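Local coordinates for nucleoside diphosphate kinase family protein (Babesia bovis, PDB 3JS9) that probably transfers the terminal phosphate of nucleoside triphosphates to nucleoside diphosphates, with magnesium as cofactor, through a phosphohistidine intermediate, at residues Y13-P18 against G76-M81; K17-Q22 against F119-A124; A42-H47 against L137-E142; P48-V53 against L69-S74. All blocks are in the same frame, centred on the assembly; numbering follows the deposited sequence.

The first strand of the sheet, 10-16, runs into the short helix 18-22. K17 and P18 at this junction belong to both interaction 1 and interaction 2. Interaction 1 closes the loop from there to strand 78-85. Interaction 2 closes a longer one to strand 122-124 and to the site around H123. Interaction 3 starts later, on strand 39-46, and reaches the end of helix 128-138, so it crosses both. Interaction 4 joins helices 50-56 and 66-75 and nests inside all three loops. Interactions 1, 2 and 3 meet on one antiparallel sheet. Interaction 4 lies beside it and abuts interaction 1 through P48 and V78.

Interaction 1: Y13-P18 against G76-M81; sequences YIMVKP and GPVFCM. With SO4 (sulfate ion), chain G.
I14 pairs with M81 and V16 with F79 as hydrogen-bonded antiparallel pairs. Strands 10-16 and 78-85 lie side by side inside the sheet of this nucleoside diphosphate kinase fold. Four backbone bonds join them, such as I14 N to M81 O (3.0 Å) and F79 N to V16 O (2.9 Å). M81 reaches across to two residues of the other strand. Its CB lies 3.6 Å from I14 O. Its CG is anti to the carbonyl carbon (chi1 -65°), and SD then sits at the edge of the F79 ring, in its plane. A bend at chi3 (-85°) carries CE to V16 CG2 (3.8 Å) and I14 CG2 (3.9 Å). Helix 26-36 packs on this face, and F79 also meets F79 of a second subunit. M15 and C80 point to the other face, where W138 lies. There the M15 and V78 side chains cross at a slant, with M15 SD 3.8 Å from V78 CG2. The Y13 ring turns its edge to C80 CB. Beyond the strands, P18 lies alongside V78, with CD 3.7 Å from V78 CG1. A cis peptide precedes P77, and P77 O receives a CA-H...O contact from P18 CA at 3.3 Å. The contact is thus largely apolar, with the peptide groups of the two strands paired between its faces. K17, just after the strand, turns its CB away from this pairing.

Interaction 2: K17-Q22 against F119-A124; sequences KPDGVQ and FNIVHA. With SO4 (sulfate ion), chain G.
K17 and N120 cross at a slant, and their polar ends meet. K17 CG is anti to the carbonyl carbon (chi1 -63°), and the chain beyond it is fully extended. NZ therefore comes to N120 OD1 at 2.6 Å, in the amide plane and on a lone pair. The other end of the amide is held too, since N120 ND2 is bonded to T99 O. At the foot of the lysine, K17 N donates to I121 O at 2.9 Å, in a nearly straight bond (167°). Two residues on, D19 faces the same loop. Its OD2 takes I121 N at 2.7 Å on the syn side, 20° out of the carboxylate plane. D19 CB also lies 3.9 Å from F119 CD1. D19 OD1 is 3.0 Å from a water, which reaches K17 NZ only weakly. G20 has no side chain, and its CA comes within 3.9 Å of I121 CG2. H123 stands beyond the lysine. Its CB is 3.9 Å from K17 CE, and its ring turns an edge to a sulfate. H123 ND1 bonds sulfate O1 at 3.0 Å, while H123 NE2 is bonded to E134. Y57 OH also binds this ion, as does K17 NZ, though that modelled bond is doubtfully short. The ion probably came from the crystallisation liquor. K17 and N120 are predicted ATP ligands, and H123 is the predicted phosphohistidine. An anion between K17 and H123 is consistent with a phosphate position in the active site, and N120 OD1 accepts from the same lysine amine.

Interaction 3: A42-H47 against L137-E142; sequences AAKFEH and LWFTPE. With SO4 (sulfate ion), chain D.
In the ferredoxin-like alpha+beta fold of this kinase family, strand 39-46 lies at the edge of the chain's own sheet, and the end of helix 128-138 packs on one of its faces. A42, K44 and E46 point that way, to W138 and F139. A42 CB sits over the face of the F139 ring, 3.6 Å from its centroid and 14° off the normal, a CH-pi contact. K44 slides past the same ring in the opposite direction, with CG 3.5 Å from F139 CE2. Its extended chain carries NZ to W138 O at 2.8 Å, in the carbonyl plane. Q143 OE1 is a further partner of this amine. The lysine thus binds a carbonyl at the helix end, where its charge would probably suit the partial negative charge there. Along the strand's outer edge, A43 and F45 form backbone bonds with a second subunit, and their side chains pack on it. E46 crosses W138 at about a right angle, the carboxylate and ring planes 42° apart. E46 OE2 comes to the indole edge, 3.5 Å from W138 CE3. A water bridges the two residues, 2.8 Å from E46 OE2 and 3.2 Å from W138 O.

Interaction 4: P48-V53 against L69-S74; sequences PTMDVV and LCDFIS
C70 comes first along helix 66-75 to meet helix 50-56. Its CB lies 3.6 Å from M50 SD, and its CA is 3.6 Å from V53 CG1. The two helices form a hairpin beside the sheet, a regular feature of the nucleoside diphosphate kinase fold. D71 follows, and its carboxylate end turns back toward M50, with OD1 3.2 Å from M50 CE. M50 gets there by bending twice, at chi2 (68°) and chi3 (72°), so that its methyl end lies against the second helix. F72 faces elsewhere, onto P18 and D19 of its own chain and onto W154 of a third subunit. I73 brings its CG2 to V53 CG2 at 3.9 Å. Its carbonyl oxygen lies 3.4 Å from P48 CG. S74 closes the segment. Its OG lies between backbone N and carbonyl carbon and donates to C70 O at 3.1 Å, tilted 33° from the carbonyl plane. C70 O also accepts from S74 N, so one oxygen takes two bonds. The CB of S74 packs on V53 CG2, and M50 CE lies 3.2 Å from S74 OG. No hydrogen bond crosses between the segments. The hydroxyl of S74 is turned back on its own helix, and the hairpin is joined by packing of methyl groups, sulfur and a proline ring. L69 and I73 also touch Y57, which binds the sulfate near H123, so this packing borders the predicted active site.

Interaction 1: Y13-P18 against G76-M81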
loop_
_atom_site.group_PDB
_atom_site.type_symbol
_atom_site.label_atom_id
_atom_site.label_comp_id
_atom_site.label_asym_id
_atom_site.label_seq_id
_atom_site.Cartn_x
_atom_site.Cartn_y
_atom_site.Cartn_z
ATOM N N TYR A 13 22.393 -4.626 12.534
ATOM C CA TYR A 13 22.421 -5.568 11.451
ATOM C C TYR A 13 21.023 -6.162 11.315
ATOM O O TYR A 13 20.445 -6.654 12.299
ATOM C CB TYR A 13 23.483 -6.629 11.694
ATOM C CG TYR A 13 23.450 -7.699 10.643
ATOM C CD1 TYR A 13 23.818 -7.411 9.334
ATOM C CD2 TYR A 13 22.995 -8.999 10.942
ATOM C CE1 TYR A 13 23.743 -8.384 8.332
ATOM C CE2 TYR A 13 22.926 -9.979 9.950
ATOM C CZ TYR A 13 23.306 -9.662 8.647
ATOM O OH TYR A 13 23.238 -10.615 7.648
ATOM N N ILE A 14 20.466 -6.083 10.109
ATOM C CA ILE A 14 19.120 -6.600 9.851
ATOM C C ILE A 14 19.237 -7.638 8.705
ATOM O O ILE A 14 19.855 -7.358 7.670
ATOM C CB ILE A 14 18.096 -5.431 9.460
ATOM C CG1 ILE A 14 18.071 -4.268 10.479
ATOM C CG2 ILE A 14 16.672 -5.967 9.099
ATOM C CD1 ILE A 14 17.433 -4.522 11.895
ATOM N N MET A 15 18.612 -8.806 8.869
ATOM C CA MET A 15 18.771 -9.855 7.884
ATOM C C MET A 15 17.457 -10.560 7.514
ATOM O O MET A 15 16.782 -11.183 8.357
ATOM C CB MET A 15 19.825 -10.868 8.349
ATOM C CG MET A 15 20.073 -11.993 7.338
ATOM S SD MET A 15 21.359 -13.212 7.779
ATOM C CE MET A 15 20.778 -13.716 9.427
ATOM N N VAL A 16 17.076 -10.455 6.255
ATOM C CA VAL A 16 15.940 -11.223 5.787
ATOM C C VAL A 16 16.434 -12.662 5.674
ATOM O O VAL A 16 17.410 -12.928 4.950
ATOM C CB VAL A 16 15.436 -10.748 4.416
ATOM C CG1 VAL A 16 14.185 -11.541 4.009
ATOM C CG2 VAL A 16 15.166 -9.276 4.473
ATOM N N LYS A 17 15.750 -13.579 6.360
ATOM C CA LYS A 17 16.189 -14.960 6.434
ATOM C C LYS A 17 15.550 -15.730 5.287
ATOM O O LYS A 17 14.692 -15.186 4.578
ATOM C CB LYS A 17 15.764 -15.566 7.757
ATOM C CG LYS A 17 16.359 -14.949 9.012
ATOM C CD LYS A 17 15.704 -15.669 10.166
ATOM C CE LYS A 17 15.927 -15.024 11.487
ATOM N NZ LYS A 17 15.181 -15.901 12.459
ATOM N N PRO A 18 15.941 -17.014 5.112
ATOM C CA PRO A 18 15.438 -17.723 3.927
ATOM C C PRO A 18 13.922 -17.746 3.767
ATOM O O PRO A 18 13.442 -17.717 2.622
ATOM C CB PRO A 18 15.997 -19.143 4.105
ATOM C CG PRO A 18 17.311 -18.914 4.814
ATOM C CD PRO A 18 17.037 -17.759 5.779
ATOM N N GLY A 76 20.575 -20.884 2.853
ATOM C CA GLY A 76 20.194 -19.588 2.322
ATOM C C GLY A 76 19.007 -19.639 1.395
ATOM O O GLY A 76 18.198 -20.602 1.432
ATOM N N PRO A 77 18.854 -18.606 0.567
ATOM C CA PRO A 77 19.612 -17.365 0.529
ATOM C C PRO A 77 19.153 -16.405 1.641
ATOM O O PRO A 77 18.103 -16.643 2.261
ATOM C CB PRO A 77 19.233 -16.790 -0.831
ATOM C CG PRO A 77 17.896 -17.328 -1.088
ATOM C CD PRO A 77 17.814 -18.654 -0.473
ATOM N N VAL A 78 19.928 -15.355 1.902
ATOM C CA VAL A 78 19.534 -14.340 2.872
ATOM C C VAL A 78 19.742 -12.965 2.286
ATOM O O VAL A 78 20.503 -12.819 1.337
ATOM C CB VAL A 78 20.303 -14.479 4.244
ATOM C CG1 VAL A 78 20.101 -15.877 4.824
ATOM C CG2 VAL A 78 21.810 -14.147 4.096
ATOM N N PHE A 79 19.084 -11.944 2.843
ATOM C CA PHE A 79 19.358 -10.581 2.410
ATOM C C PHE A 79 19.855 -9.768 3.581
ATOM O O PHE A 79 19.147 -9.630 4.578
ATOM C CB PHE A 79 18.135 -9.963 1.737
ATOM C CG PHE A 79 18.373 -8.580 1.176
ATOM C CD1 PHE A 79 18.149 -7.457 1.951
ATOM C CD2 PHE A 79 18.782 -8.408 -0.144
ATOM C CE1 PHE A 79 18.365 -6.191 1.431
ATOM C CE2 PHE A 79 18.999 -7.132 -0.670
ATOM C CZ PHE A 79 18.804 -6.036 0.106
ATOM N N CYS A 80 21.078 -9.240 3.454
ATOM C CA CYS A 80 21.813 -8.588 4.542
ATOM C C CYS A 80 21.756 -7.095 4.416
ATOM O O CYS A 80 21.915 -6.576 3.310
ATOM C CB CYS A 80 23.293 -8.974 4.500
ATOM S SG CYS A 80 23.661 -10.748 4.333
ATOM N N MET A 81 21.593 -6.400 5.551
ATOM C CA MET A 81 21.551 -4.928 5.600
ATOM C C MET A 81 22.202 -4.418 6.859
ATOM O O MET A 81 22.207 -5.121 7.873
ATOM C CB MET A 81 20.105 -4.400 5.588
ATOM C CG MET A 81 19.347 -4.698 4.292
ATOM S SD MET A 81 17.590 -4.492 4.587
ATOM C CE MET A 81 17.100 -6.112 5.273
HETATM S S SO4 G . 17.409 -14.677 15.047
HETATM O O1 SO4 G . 17.119 -13.306 15.492
HETATM O O2 SO4 G . 17.912 -15.418 16.181
HETATM O O3 SO4 G . 18.394 -14.836 13.963
HETATM O O4 SO4 G . 16.138 -15.197 14.615
#

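Interaction 2: K17-Q22 against F119-A124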
loop_
_atom_site.group_PDB
_atom_site.type_symbol
_atom_site.label_atom_id
_atom_site.label_comp_id
_atom_site.label_asym_id
_atom_site.label_seq_id
_atom_site.Cartn_x
_atom_site.Cartn_y
_atom_site.Cartn_z
ATOM N N LYS A 17 15.750 -13.579 6.360
ATOM C CA LYS A 17 16.189 -14.960 6.434
ATOM C C LYS A 17 15.550 -15.730 5.287
ATOM O O LYS A 17 14.692 -15.186 4.578
ATOM C CB LYS A 17 15.764 -15.566 7.757
ATOM C CG LYS A 17 16.359 -14.949 9.012
ATOM C CD LYS A 17 15.704 -15.669 10.166
ATOM C CE LYS A 17 15.927 -15.024 11.487
ATOM N NZ LYS A 17 15.181 -15.901 12.459
ATOM N N PRO A 18 15.941 -17.014 5.112
ATOM C CA PRO A 18 15.438 -17.723 3.927
ATOM C C PRO A 18 13.922 -17.746 3.767
ATOM O O PRO A 18 13.442 -17.717 2.622
ATOM C CB PRO A 18 15.997 -19.143 4.105
ATOM C CG PRO A 18 17.311 -18.914 4.814
ATOM C CD PRO A 18 17.037 -17.759 5.779
ATOM N N ASP A 19 13.169 -17.834 4.869
ATOM C CA ASP A 19 11.714 -17.876 4.780
ATOM C C ASP A 19 11.208 -16.512 4.280
ATOM O O ASP A 19 10.316 -16.449 3.419
ATOM C CB ASP A 19 11.068 -18.320 6.112
ATOM C CG ASP A 19 11.556 -17.497 7.317
ATOM O OD1 ASP A 19 12.786 -17.320 7.459
ATOM O OD2 ASP A 19 10.723 -17.012 8.107
ATOM N N GLY A 20 11.807 -15.417 4.774
ATOM C CA GLY A 20 11.531 -14.077 4.220
ATOM C C GLY A 20 11.713 -14.041 2.695
ATOM O O GLY A 20 10.856 -13.521 1.949
ATOM N N VAL A 21 12.811 -14.627 2.217
ATOM C CA VAL A 21 13.150 -14.523 0.815
ATOM C C VAL A 21 12.211 -15.347 -0.040
ATOM O O VAL A 21 11.735 -14.862 -1.075
ATOM C CB VAL A 21 14.614 -14.917 0.532
ATOM C CG1 VAL A 21 14.875 -15.018 -0.984
ATOM C CG2 VAL A 21 15.598 -13.924 1.225
ATOM N N GLN A 22 11.927 -16.572 0.404
ATOM C CA GLN A 22 11.012 -17.479 -0.312
ATOM C C GLN A 22 9.613 -16.890 -0.385
ATOM O O GLN A 22 8.859 -17.152 -1.323
ATOM C CB GLN A 22 10.946 -18.867 0.360
ATOM C CG GLN A 22 12.246 -19.623 0.336
ATOM C CD GLN A 22 12.454 -20.424 -0.951
ATOM O OE1 GLN A 22 11.558 -20.539 -1.809
ATOM N NE2 GLN A 22 13.639 -20.994 -1.084
ATOM N N PHE A 119 10.093 -19.653 11.856
ATOM C CA PHE A 119 9.944 -19.005 10.549
ATOM C C PHE A 119 9.533 -17.559 10.736
ATOM O O PHE A 119 8.477 -17.124 10.277
ATOM C CB PHE A 119 8.944 -19.769 9.678
ATOM C CG PHE A 119 9.397 -21.145 9.308
ATOM C CD1 PHE A 119 10.539 -21.338 8.525
ATOM C CD2 PHE A 119 8.688 -22.276 9.740
ATOM C CE1 PHE A 119 10.966 -22.642 8.154
ATOM C CE2 PHE A 119 9.099 -23.579 9.376
ATOM C CZ PHE A 119 10.228 -23.760 8.582
ATOM N N ASN A 120 10.394 -16.807 11.414
ATOM C CA ASN A 120 10.045 -15.464 11.804
ATOM C C ASN A 120 10.683 -14.390 10.936
ATOM O O ASN A 120 10.950 -13.252 11.395
ATOM C CB ASN A 120 10.282 -15.266 13.294
ATOM C CG ASN A 120 11.743 -15.373 13.689
ATOM O OD1 ASN A 120 12.612 -15.790 12.892
ATOM N ND2 ASN A 120 12.026 -14.987 14.935
ATOM N N ILE A 121 10.901 -14.776 9.672
ATOM C CA ILE A 121 11.103 -13.856 8.553
ATOM C C ILE A 121 12.460 -13.135 8.518
ATOM O O ILE A 121 13.099 -13.049 7.450
ATOM C CB ILE A 121 10.018 -12.719 8.476
ATOM C CG1 ILE A 121 8.579 -13.230 8.708
ATOM C CG2 ILE A 121 10.197 -11.885 7.184
ATOM C CD1 ILE A 121 8.169 -14.241 7.805
ATOM N N VAL A 122 12.868 -12.576 9.661
ATOM C CA VAL A 122 13.879 -11.543 9.636
ATOM C C VAL A 122 14.640 -11.523 10.952
ATOM O O VAL A 122 14.064 -11.814 12.005
ATOM C CB VAL A 122 13.221 -10.147 9.383
ATOM C CG1 VAL A 122 12.366 -9.739 10.599
ATOM C CG2 VAL A 122 14.277 -9.080 9.115
ATOM N N HIS A 123 15.920 -11.168 10.895
ATOM C CA HIS A 123 16.727 -11.026 12.105
ATOM C C HIS A 123 17.008 -9.551 12.327
ATOM O O HIS A 123 17.322 -8.834 11.366
ATOM C CB HIS A 123 18.074 -11.802 11.992
ATOM C CG HIS A 123 19.130 -11.287 12.924
ATOM N ND1 HIS A 123 19.315 -11.796 14.192
ATOM C CD2 HIS A 123 19.978 -10.233 12.818
ATOM C CE1 HIS A 123 20.250 -11.097 14.817
ATOM N NE2 HIS A 123 20.674 -10.150 14.002
ATOM N N ALA A 124 16.937 -9.105 13.572
ATOM C CA ALA A 124 17.472 -7.781 13.932
ATOM C C ALA A 124 18.442 -7.921 15.065
ATOM O O ALA A 124 18.260 -8.763 15.904
ATOM C CB ALA A 124 16.341 -6.791 14.317
HETATM S S SO4 G . 17.409 -14.677 15.047
HETATM O O1 SO4 G . 17.119 -13.306 15.492
HETATM O O2 SO4 G . 17.912 -15.418 16.181
HETATM O O3 SO4 G . 18.394 -14.836 13.963
HETATM O O4 SO4 G . 16.138 -15.197 14.615
HETATM O O HOH W 1 13.520 -17.894 10.327
#

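Interaction 3: A42-H47 against L137-E142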
loop_
_atom_site.group_PDB
_atom_site.type_symbol
_atom_site.label_atom_id
_atom_site.label_comp_id
_atom_site.label_asym_id
_atom_site.label_seq_id
_atom_site.Cartn_x
_atom_site.Cartn_y
_atom_site.Cartn_z
ATOM N N ALA A 42 24.657 -0.469 4.141
ATOM C CA ALA A 42 25.159 -1.647 3.426
ATOM C C ALA A 42 24.028 -2.621 3.179
ATOM O O ALA A 42 23.109 -2.756 4.013
ATOM C CB ALA A 42 26.265 -2.345 4.206
ATOM N N ALA A 43 24.089 -3.310 2.054
ATOM C CA ALA A 43 23.083 -4.300 1.749
ATOM C C ALA A 43 23.678 -5.226 0.723
ATOM O O ALA A 43 24.473 -4.761 -0.104
ATOM C CB ALA A 43 21.838 -3.621 1.179
ATOM N N LYS A 44 23.307 -6.510 0.767
ATOM C CA LYS A 44 23.634 -7.479 -0.303
ATOM C C LYS A 44 22.807 -8.763 -0.187
ATOM O O LYS A 44 22.514 -9.222 0.908
ATOM C CB LYS A 44 25.120 -7.863 -0.264
ATOM C CG LYS A 44 25.566 -8.420 1.084
ATOM C CD LYS A 44 27.003 -8.816 1.080
ATOM C CE LYS A 44 27.475 -9.218 2.467
ATOM N NZ LYS A 44 28.989 -9.205 2.536
ATOM N N PHE A 45 22.444 -9.338 -1.333
ATOM C CA PHE A 45 21.816 -10.648 -1.410
ATOM C C PHE A 45 22.980 -11.664 -1.383
ATOM O O PHE A 45 23.972 -11.462 -2.059
ATOM C CB PHE A 45 21.073 -10.735 -2.756
ATOM C CG PHE A 45 20.131 -11.907 -2.897
ATOM C CD1 PHE A 45 19.263 -12.280 -1.852
ATOM C CD2 PHE A 45 20.081 -12.611 -4.093
ATOM C CE1 PHE A 45 18.383 -13.322 -1.992
ATOM C CE2 PHE A 45 19.188 -13.690 -4.258
ATOM C CZ PHE A 45 18.332 -14.042 -3.205
ATOM N N GLU A 46 22.868 -12.742 -0.620
ATOM C CA GLU A 46 23.925 -13.758 -0.601
ATOM C C GLU A 46 23.499 -15.160 -0.160
ATOM O O GLU A 46 22.430 -15.359 0.462
ATOM C CB GLU A 46 25.117 -13.308 0.240
ATOM C CG GLU A 46 25.031 -13.668 1.684
ATOM C CD GLU A 46 26.273 -13.247 2.435
ATOM O OE1 GLU A 46 27.145 -12.562 1.838
ATOM O OE2 GLU A 46 26.381 -13.580 3.633
ATOM N N HIS A 47 24.349 -16.120 -0.530
ATOM C CA HIS A 47 24.344 -17.470 0.024
ATOM C C HIS A 47 25.463 -17.499 1.071
ATOM O O HIS A 47 26.624 -17.549 0.726
ATOM C CB HIS A 47 24.639 -18.450 -1.102
ATOM C CG HIS A 47 24.575 -19.890 -0.699
ATOM N ND1 HIS A 47 23.883 -20.832 -1.434
ATOM C CD2 HIS A 47 25.122 -20.553 0.350
ATOM C CE1 HIS A 47 23.993 -22.009 -0.844
ATOM N NE2 HIS A 47 24.739 -21.866 0.240
ATOM N N LEU A 137 30.929 -8.852 11.039
ATOM C CA LEU A 137 30.897 -10.244 10.592
ATOM C C LEU A 137 30.266 -10.461 9.201
ATOM O O LEU A 137 30.772 -11.238 8.410
ATOM C CB LEU A 137 30.172 -11.109 11.623
ATOM C CG LEU A 137 29.847 -12.562 11.246
ATOM C CD1 LEU A 137 31.126 -13.390 11.102
ATOM C CD2 LEU A 137 28.934 -13.190 12.268
ATOM N N TRP A 138 29.157 -9.788 8.902
ATOM C CA TRP A 138 28.434 -10.059 7.643
ATOM C C TRP A 138 28.902 -9.198 6.444
ATOM O O TRP A 138 28.691 -9.544 5.271
ATOM C CB TRP A 138 26.929 -9.923 7.874
ATOM C CG TRP A 138 26.363 -11.010 8.733
ATOM C CD1 TRP A 138 26.233 -11.010 10.107
ATOM C CD2 TRP A 138 25.869 -12.287 8.282
ATOM N NE1 TRP A 138 25.652 -12.193 10.519
ATOM C CE2 TRP A 138 25.422 -12.988 9.421
ATOM C CE3 TRP A 138 25.711 -12.875 7.020
ATOM C CZ2 TRP A 138 24.845 -14.253 9.334
ATOM C CZ3 TRP A 138 25.124 -14.126 6.926
ATOM C CH2 TRP A 138 24.712 -14.816 8.081
ATOM N N PHE A 139 29.554 -8.089 6.753
ATOM C CA PHE A 139 29.969 -7.132 5.735
ATOM C C PHE A 139 31.444 -6.787 5.881
ATOM O O PHE A 139 31.903 -6.458 6.981
ATOM C CB PHE A 139 29.151 -5.848 5.891
ATOM C CG PHE A 139 27.761 -5.922 5.294
ATOM C CD1 PHE A 139 26.639 -6.071 6.109
ATOM C CD2 PHE A 139 27.565 -5.796 3.914
ATOM C CE1 PHE A 139 25.369 -6.117 5.546
ATOM C CE2 PHE A 139 26.286 -5.822 3.366
ATOM C CZ PHE A 139 25.201 -5.988 4.175
ATOM N N THR A 140 32.187 -6.825 4.791
ATOM C CA THR A 140 33.570 -6.349 4.839
ATOM C C THR A 140 33.475 -4.834 4.869
ATOM O O THR A 140 32.507 -4.278 4.383
ATOM C CB THR A 140 34.397 -6.823 3.607
ATOM O OG1 THR A 140 33.890 -6.198 2.420
ATOM C CG2 THR A 140 34.290 -8.309 3.414
ATOM N N PRO A 141 34.482 -4.149 5.422
ATOM C CA PRO A 141 34.445 -2.656 5.466
ATOM C C PRO A 141 34.365 -1.906 4.118
ATOM O O PRO A 141 33.909 -0.779 4.086
ATOM C CB PRO A 141 35.746 -2.283 6.205
ATOM C CG PRO A 141 36.604 -3.517 6.172
ATOM C CD PRO A 141 35.699 -4.711 6.044
ATOM N N GLU A 142 34.794 -2.500 3.013
ATOM C CA GLU A 142 34.643 -1.845 1.709
ATOM C C GLU A 142 33.176 -1.863 1.228
ATOM O O GLU A 142 32.821 -1.211 0.242
ATOM C CB GLU A 142 35.580 -2.468 0.658
ATOM C CG GLU A 142 35.651 -4.007 0.683
ATOM C CD GLU A 142 36.676 -4.608 1.734
ATOM O OE1 GLU A 142 37.178 -3.910 2.660
ATOM O OE2 GLU A 142 36.999 -5.820 1.612
HETATM S S SO4 D . 24.137 -25.633 0.760
HETATM O O1 SO4 D . 23.306 -25.944 1.926
HETATM O O2 SO4 D . 24.963 -24.482 1.120
HETATM O O3 SO4 D . 24.964 -26.785 0.416
HETATM O O4 SO4 D . 23.302 -25.368 -0.415
HETATM O O HOH W 2 28.886 -12.643 4.517
#

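Interaction 4: P48-V53 against L69-S74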
loop_
_atom_site.group_PDB
_atom_site.type_symbol
_atom_site.label_atom_id
_atom_site.label_comp_id
_atom_site.label_asym_id
_atom_site.label_seq_id
_atom_site.Cartn_x
_atom_site.Cartn_y
_atom_site.Cartn_z
ATOM N N PRO A 48 25.123 -17.462 2.352
ATOM C CA PRO A 48 26.138 -17.408 3.413
ATOM C C PRO A 48 26.986 -18.698 3.499
ATOM O O PRO A 48 26.549 -19.772 3.045
ATOM C CB PRO A 48 25.312 -17.295 4.700
ATOM C CG PRO A 48 23.897 -17.293 4.288
ATOM C CD PRO A 48 23.797 -17.800 2.885
ATOM N N THR A 49 28.182 -18.580 4.082
ATOM C CA THR A 49 29.046 -19.740 4.327
ATOM C C THR A 49 28.738 -20.296 5.694
ATOM O O THR A 49 28.348 -19.544 6.599
ATOM C CB THR A 49 30.564 -19.381 4.300
ATOM O OG1 THR A 49 30.852 -18.433 5.347
ATOM C CG2 THR A 49 30.972 -18.831 2.941
ATOM N N MET A 50 28.946 -21.600 5.867
ATOM C CA MET A 50 28.744 -22.186 7.189
ATOM C C MET A 50 29.551 -21.478 8.295
ATOM O O MET A 50 29.034 -21.286 9.384
ATOM C CB MET A 50 28.981 -23.698 7.197
ATOM C CG MET A 50 28.627 -24.385 8.545
ATOM S SD MET A 50 26.846 -24.418 8.999
ATOM C CE MET A 50 26.253 -25.642 7.822
ATOM N N ASP A 51 30.782 -21.059 8.012
ATOM C CA ASP A 51 31.622 -20.446 9.047
ATOM C C ASP A 51 31.036 -19.143 9.587
ATOM O O ASP A 51 31.131 -18.871 10.800
ATOM C CB ASP A 51 33.049 -20.175 8.552
ATOM C CG ASP A 51 33.719 -21.406 7.968
ATOM O OD1 ASP A 51 33.682 -21.532 6.706
ATOM O OD2 ASP A 51 34.263 -22.228 8.757
ATOM N N VAL A 52 30.461 -18.334 8.690
ATOM C CA VAL A 52 29.813 -17.082 9.070
ATOM C C VAL A 52 28.560 -17.387 9.887
ATOM O O VAL A 52 28.336 -16.799 10.957
ATOM C CB VAL A 52 29.510 -16.180 7.819
ATOM C CG1 VAL A 52 28.634 -14.988 8.165
ATOM C CG2 VAL A 52 30.827 -15.674 7.186
ATOM N N VAL A 53 27.775 -18.342 9.421
ATOM C CA VAL A 53 26.598 -18.723 10.176
ATOM C C VAL A 53 26.950 -19.247 11.568
ATOM O O VAL A 53 26.292 -18.887 12.557
ATOM C CB VAL A 53 25.679 -19.733 9.414
ATOM C CG1 VAL A 53 24.472 -20.082 10.265
ATOM C CG2 VAL A 53 25.253 -19.156 8.072
ATOM N N LEU A 69 19.783 -25.292 12.837
ATOM C CA LEU A 69 19.643 -23.859 12.737
ATOM C C LEU A 69 20.675 -23.282 11.769
ATOM O O LEU A 69 20.325 -22.541 10.854
ATOM C CB LEU A 69 19.789 -23.245 14.131
ATOM C CG LEU A 69 19.799 -21.730 14.339
ATOM C CD1 LEU A 69 18.540 -21.039 13.758
ATOM C CD2 LEU A 69 19.979 -21.422 15.833
ATOM N N CYS A 70 21.941 -23.638 11.976
ATOM C CA CYS A 70 23.019 -23.254 11.081
ATOM C C CYS A 70 22.753 -23.749 9.670
ATOM O O CYS A 70 23.017 -23.025 8.718
ATOM C CB CYS A 70 24.360 -23.800 11.574
ATOM S SG CYS A 70 25.035 -22.987 13.038
ATOM N N ASP A 71 22.236 -24.972 9.533
ATOM C CA ASP A 71 21.971 -25.563 8.211
ATOM C C ASP A 71 20.890 -24.765 7.476
ATOM O O ASP A 71 20.926 -24.600 6.254
ATOM C CB ASP A 71 21.510 -27.028 8.319
ATOM C CG ASP A 71 22.637 -28.004 8.700
ATOM O OD1 ASP A 71 23.842 -27.635 8.650
ATOM O OD2 ASP A 71 22.304 -29.171 9.038
ATOM N N PHE A 72 19.931 -24.275 8.238
ATOM C CA PHE A 72 18.789 -23.607 7.669
ATOM C C PHE A 72 19.219 -22.271 7.048
ATOM O O PHE A 72 18.806 -21.901 5.929
ATOM C CB PHE A 72 17.741 -23.401 8.765
ATOM C CG PHE A 72 16.591 -22.558 8.344
ATOM C CD1 PHE A 72 15.645 -23.049 7.445
ATOM C CD2 PHE A 72 16.457 -21.259 8.833
ATOM C CE1 PHE A 72 14.586 -22.245 7.052
ATOM C CE2 PHE A 72 15.399 -20.463 8.452
ATOM C CZ PHE A 72 14.464 -20.945 7.565
ATOM N N ILE A 73 20.068 -21.555 7.775
ATOM C CA ILE A 73 20.545 -20.271 7.284
ATOM C C ILE A 73 21.649 -20.343 6.232
ATOM O O ILE A 73 21.616 -19.604 5.254
ATOM C CB ILE A 73 20.839 -19.328 8.419
ATOM C CG1 ILE A 73 19.474 -18.936 8.986
ATOM C CG2 ILE A 73 21.547 -18.087 7.889
ATOM C CD1 ILE A 73 19.510 -18.524 10.368
ATOM N N SER A 74 22.597 -21.258 6.405
ATOM C CA SER A 74 23.668 -21.408 5.432
ATOM C C SER A 74 23.129 -21.946 4.097
ATOM O O SER A 74 23.654 -21.603 3.022
ATOM C CB SER A 74 24.819 -22.265 5.995
ATOM O OG SER A 74 24.488 -23.645 6.005
#